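Local coordinates for protein 3-hydroxyadipyl-CoA dehydrogenase (Escherichia coli, PDB 3MOG) that catalyses the NAD-dependent oxidation of 3-hydroxyadipyl-CoA to 3-oxoadipyl-CoA in phenylacetate degradation, at residues Leu33-Ser37 against Ala38-Thr42; Arg68-Lys71 against Arg72-Pro75. All coordinates share one frame; numbering follows the deposited sequence.

How the interactions relate
Interactions 1 and 2 lie in series along the NAD-binding Rossmann domain, and each is a place where a strand and a helix meet: strand 31-34 leads into helix 38-57 in interaction 1, helix 63-71 into strand 73-76 in interaction 2. The two strands are parallel neighbours in the sheet, and 73-76 is one of its two outermost strands within this chain. L33 N lies 2.9 Å from I74 O, a probable hydrogen bond, and L41 packs on P75. Both contacts mix buried leucines with exposed residues. Interaction 1 starts a helix with a serine cap and a leucine pair; interaction 2 ends one with tightened backbone bonds and an arginine laid along the last turn.

Interaction 1: Leu33-Ser37 against Ala38-Thr42; sequences LYDIS and AEALT
L41 lays its CD2 methyl against the branch of L33, CG of L33 to CD2 of L41 being 3.7 Å, and the two side chains run alongside each other, pointing opposite ways. They meet where strand 31-34 of the Rossmann domain turns through a short loop into helix 38-57, and both are buried, as suits plain hydrocarbon facing inward. CD2 of L41 also packs on CB of D35 at 3.8 Å and lies 3.3 Å from L33 O, and CD1 sits near the carbonyl oxygens of L33 and D35. With CG anti to its own carbonyl carbon (chi1 -71°), L41 reaches back from the first helical turn over the strand end. An alanine here would remove both methyls and is likely to leave L33 and the CB of D35 without their apolar cover, opening a gap between strand and helix.

D35 extends toward the helix with OD2 3.7 Å from the small CB of A40, but the main partner of that oxygen is the hydroxyl of S13, in the loop carrying what looks like the glycine-rich dinucleotide motif. D35 follows the second strand, where NAD-dependent Rossmann folds commonly carry an acidic residue for the adenine ribose. S37 is the N-cap. A chi1 of 170° swings its OG away from the serine's own N and toward the helix, where it accepts from A40 N; S37 O takes L41 N at 3.3 Å. One residue further on, A38 O accepts from both T42 N and T42 OG1, which arrive from opposite faces of its carbonyl plane, the hydroxyl at 2.7 Å.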
loop_
_atom_site.group_PDB
_atom_site.type_symbol
_atom_site.label_atom_id
_atom_site.label_comp_id
_atom_site.label_asym_id
_atom_site.label_seq_id
_atom_site.Cartn_x
_atom_site.Cartn_y
_atom_site.Cartn_z
ATOM N N LEU C 33 -34.819 -16.551 22.906
ATOM C CA LEU C 33 -34.587 -15.496 21.931
ATOM C C LEU C 33 -34.623 -14.118 22.619
ATOM O O LEU C 33 -35.682 -13.648 23.025
ATOM C CB LEU C 33 -35.615 -15.578 20.796
ATOM C CG LEU C 33 -35.483 -14.655 19.569
ATOM C CD1 LEU C 33 -34.168 -14.864 18.795
ATOM C CD2 LEU C 33 -36.660 -14.894 18.646
ATOM N N TYR C 34 -33.458 -13.491 22.750
ATOM C CA TYR C 34 -33.299 -12.262 23.519
ATOM C C TYR C 34 -33.178 -11.011 22.663
ATOM O O TYR C 34 -32.374 -10.956 21.733
ATOM C CB TYR C 34 -32.076 -12.357 24.448
ATOM C CG TYR C 34 -31.695 -11.042 25.116
ATOM C CD1 TYR C 34 -30.597 -10.297 24.671
ATOM C CD2 TYR C 34 -32.437 -10.536 26.188
ATOM C CE1 TYR C 34 -30.247 -9.094 25.273
ATOM C CE2 TYR C 34 -32.088 -9.322 26.802
ATOM C CZ TYR C 34 -30.996 -8.614 26.337
ATOM O OH TYR C 34 -30.652 -7.422 26.929
ATOM N N ASP C 35 -33.984 -10.011 23.013
ATOM C CA ASP C 35 -33.875 -8.642 22.521
ATOM C C ASP C 35 -34.536 -7.752 23.575
ATOM O O ASP C 35 -35.419 -8.218 24.308
ATOM C CB ASP C 35 -34.593 -8.487 21.179
ATOM C CG ASP C 35 -34.159 -7.246 20.415
ATOM O OD1 ASP C 35 -33.492 -6.360 20.994
ATOM O OD2 ASP C 35 -34.488 -7.159 19.216
ATOM N N ILE C 36 -34.111 -6.487 23.652
ATOM C CA ILE C 36 -34.705 -5.534 24.605
ATOM C C ILE C 36 -36.127 -5.093 24.221
ATOM O O ILE C 36 -36.922 -4.730 25.090
ATOM C CB ILE C 36 -33.813 -4.287 24.848
ATOM C CG1 ILE C 36 -33.398 -3.644 23.518
ATOM C CG2 ILE C 36 -32.591 -4.653 25.715
ATOM C CD1 ILE C 36 -33.242 -2.135 23.584
ATOM N N SER C 37 -36.438 -5.130 22.928
ATOM C CA SER C 37 -37.764 -4.767 22.429
ATOM C C SER C 37 -38.659 -6.005 22.293
ATOM O O SER C 37 -38.336 -6.944 21.548
ATOM C CB SER C 37 -37.646 -4.032 21.091
ATOM O OG SER C 37 -38.913 -3.888 20.481
ATOM N N ALA C 38 -39.778 -5.999 23.021
ATOM C CA ALA C 38 -40.744 -7.102 23.004
ATOM C C ALA C 38 -41.560 -7.164 21.706
ATOM O O ALA C 38 -41.996 -8.247 21.298
ATOM C CB ALA C 38 -41.669 -7.029 24.226
ATOM N N GLU C 39 -41.756 -6.003 21.074
ATOM C CA GLU C 39 -42.410 -5.892 19.766
ATOM C C GLU C 39 -41.565 -6.582 18.702
ATOM O O GLU C 39 -42.097 -7.285 17.842
ATOM C CB GLU C 39 -42.590 -4.422 19.342
ATOM C CG GLU C 39 -43.109 -3.476 20.421
ATOM C CD GLU C 39 -42.502 -2.082 20.314
ATOM O OE1 GLU C 39 -42.617 -1.445 19.240
ATOM O OE2 GLU C 39 -41.901 -1.625 21.311
ATOM N N ALA C 40 -40.252 -6.341 18.765
ATOM C CA ALA C 40 -39.297 -6.898 17.814
ATOM C C ALA C 40 -39.329 -8.422 17.895
ATOM O O ALA C 40 -39.426 -9.092 16.867
ATOM C CB ALA C 40 -37.904 -6.362 18.078
ATOM N N LEU C 41 -39.303 -8.953 19.119
ATOM C CA LEU C 41 -39.408 -10.395 19.356
ATOM C C LEU C 41 -40.678 -11.019 18.766
ATOM O O LEU C 41 -40.615 -12.076 18.127
ATOM C CB LEU C 41 -39.311 -10.705 20.847
ATOM C CG LEU C 41 -37.931 -10.520 21.476
ATOM C CD1 LEU C 41 -38.013 -10.705 22.972
ATOM C CD2 LEU C 41 -36.944 -11.505 20.864
ATOM N N THR C 42 -41.807 -10.338 18.959
ATOM C CA THR C 42 -43.112 -10.775 18.454
ATOM C C THR C 42 -43.128 -10.848 16.927
ATOM O O THR C 42 -43.628 -11.815 16.371
ATOM C CB THR C 42 -44.256 -9.844 18.961
ATOM O OG1 THR C 42 -44.079 -9.595 20.358
ATOM C CG2 THR C 42 -45.633 -10.483 18.745
HETATM O O HOH W 1 -39.437 -3.767 25.137
#

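Interaction 2: Arg68-Lys71 against Arg72-Pro75; sequences RTLK and RLIP
The chain leaves helix 63-71 by tightening its bonding: R72 N donates to T69 O at 3.0 Å, with a weak second bond to R68 O, and L73 N follows with a bond to L70 O at 3.3 Å. Both i+3 to i bonds, of the 3-10 kind, meet their acceptors from above the carbonyl plane, as the chain turns from the helix into strand 73-76 at the margin of the Rossmann sheet.

R72 folds back over the last turn. Its CG, anti to the carbonyl carbon (chi1 -72°), points the chain back along the helix, and a bend at chi3 (-73°) brings the guanidinium over the backbone of R68. There R68 O lies 3.2 Å above one face of the R72 group, offset toward the rim, without a hydrogen bond. NH2 of R72 reaches CB of R68 at 3.8 Å, while NE of R72 bonds to the carbonyl oxygen of A25 on helix 15-26. A long chain with a flat donor end suits this partly exposed place. The guanidinium of R68 points elsewhere, to a salt bridge with E64.

On the inner side, L70 and L73 are buried. CB of L73 rests on L70 O at 3.6 Å, and L73 CD1 stands 4.3 Å from CD2 of L70; L70 packs on helix 38-57, and L73 on that helix and helix 15-26. The chemistry implies a division of work: the i+3 amide bonds take the chain out of the helical turn, leucines bury its inner side, and R72 ties the turn to helix 15-26, with its positive charge probably favoured by the carbonyl oxygens nearby.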
loop_
_atom_site.group_PDB
_atom_site.type_symbol
_atom_site.label_atom_id
_atom_site.label_comp_id
_atom_site.label_asym_id
_atom_site.label_seq_id
_atom_site.Cartn_x
_atom_site.Cartn_y
_atom_site.Cartn_z
ATOM N N ARG C 68 -43.944 -28.433 17.652
ATOM C CA ARG C 68 -42.919 -28.611 18.689
ATOM C C ARG C 68 -41.781 -27.577 18.591
ATOM O O ARG C 68 -41.252 -27.131 19.615
ATOM C CB ARG C 68 -42.342 -30.025 18.663
ATOM C CG ARG C 68 -43.285 -31.110 19.134
ATOM C CD ARG C 68 -42.507 -32.024 20.041
ATOM N NE ARG C 68 -42.589 -33.409 19.617
ATOM C CZ ARG C 68 -41.946 -34.408 20.210
ATOM N NH1 ARG C 68 -41.160 -34.177 21.262
ATOM N NH2 ARG C 68 -42.087 -35.639 19.744
ATOM N N THR C 69 -41.417 -27.215 17.361
ATOM C CA THR C 69 -40.462 -26.131 17.105
ATOM C C THR C 69 -40.939 -24.798 17.680
ATOM O O THR C 69 -40.206 -24.162 18.442
ATOM C CB THR C 69 -40.167 -25.971 15.601
ATOM O OG1 THR C 69 -39.679 -27.215 15.087
ATOM C CG2 THR C 69 -39.118 -24.862 15.345
ATOM N N LEU C 70 -42.168 -24.409 17.346
ATOM C CA LEU C 70 -42.731 -23.112 17.778
ATOM C C LEU C 70 -42.837 -22.966 19.289
ATOM O O LEU C 70 -42.599 -21.884 19.831
ATOM C CB LEU C 70 -44.094 -22.866 17.138
ATOM C CG LEU C 70 -44.009 -22.882 15.613
ATOM C CD1 LEU C 70 -45.385 -22.811 14.977
ATOM C CD2 LEU C 70 -43.095 -21.768 15.109
ATOM N N LYS C 71 -43.165 -24.072 19.953
ATOM C CA LYS C 71 -43.260 -24.131 21.409
ATOM C C LYS C 71 -41.899 -23.933 22.099
ATOM O O LYS C 71 -41.844 -23.491 23.244
ATOM C CB LYS C 71 -43.879 -25.473 21.822
ATOM C CG LYS C 71 -44.742 -25.437 23.071
ATOM C CD LYS C 71 -45.877 -26.476 22.987
ATOM C CE LYS C 71 -47.077 -25.954 22.180
ATOM N NZ LYS C 71 -47.958 -27.042 21.654
ATOM N N ARG C 72 -40.809 -24.261 21.409
ATOM C CA ARG C 72 -39.474 -24.141 21.998
ATOM C C ARG C 72 -38.896 -22.726 21.885
ATOM O O ARG C 72 -37.875 -22.422 22.492
ATOM C CB ARG C 72 -38.516 -25.212 21.438
ATOM C CG ARG C 72 -38.834 -26.621 21.955
ATOM C CD ARG C 72 -37.901 -27.703 21.431
ATOM N NE ARG C 72 -38.139 -28.038 20.029
ATOM C CZ ARG C 72 -38.485 -29.245 19.577
ATOM N NH1 ARG C 72 -38.655 -30.265 20.410
ATOM N NH2 ARG C 72 -38.653 -29.437 18.274
ATOM N N LEU C 73 -39.571 -21.861 21.130
ATOM C CA LEU C 73 -39.142 -20.474 20.968
ATOM C C LEU C 73 -39.657 -19.579 22.087
ATOM O O LEU C 73 -40.800 -19.132 22.054
ATOM C CB LEU C 73 -39.577 -19.922 19.603
ATOM C CG LEU C 73 -38.846 -20.489 18.377
ATOM C CD1 LEU C 73 -39.602 -20.165 17.104
ATOM C CD2 LEU C 73 -37.398 -19.979 18.304
ATOM N N ILE C 74 -38.799 -19.313 23.066
ATOM C CA ILE C 74 -39.176 -18.497 24.221
ATOM C C ILE C 74 -38.585 -17.075 24.144
ATOM O O ILE C 74 -37.378 -16.902 24.306
ATOM C CB ILE C 74 -38.788 -19.193 25.554
ATOM C CG1 ILE C 74 -39.221 -20.669 25.530
ATOM C CG2 ILE C 74 -39.396 -18.436 26.752
ATOM C CD1 ILE C 74 -38.901 -21.446 26.779
ATOM N N PRO C 75 -39.437 -16.060 23.879
ATOM C CA PRO C 75 -38.961 -14.671 23.846
ATOM C C PRO C 75 -38.679 -14.134 25.242
ATOM O O PRO C 75 -39.507 -14.266 26.148
ATOM C CB PRO C 75 -40.112 -13.903 23.194
ATOM C CG PRO C 75 -41.338 -14.735 23.447
ATOM C CD PRO C 75 -40.881 -16.168 23.589
#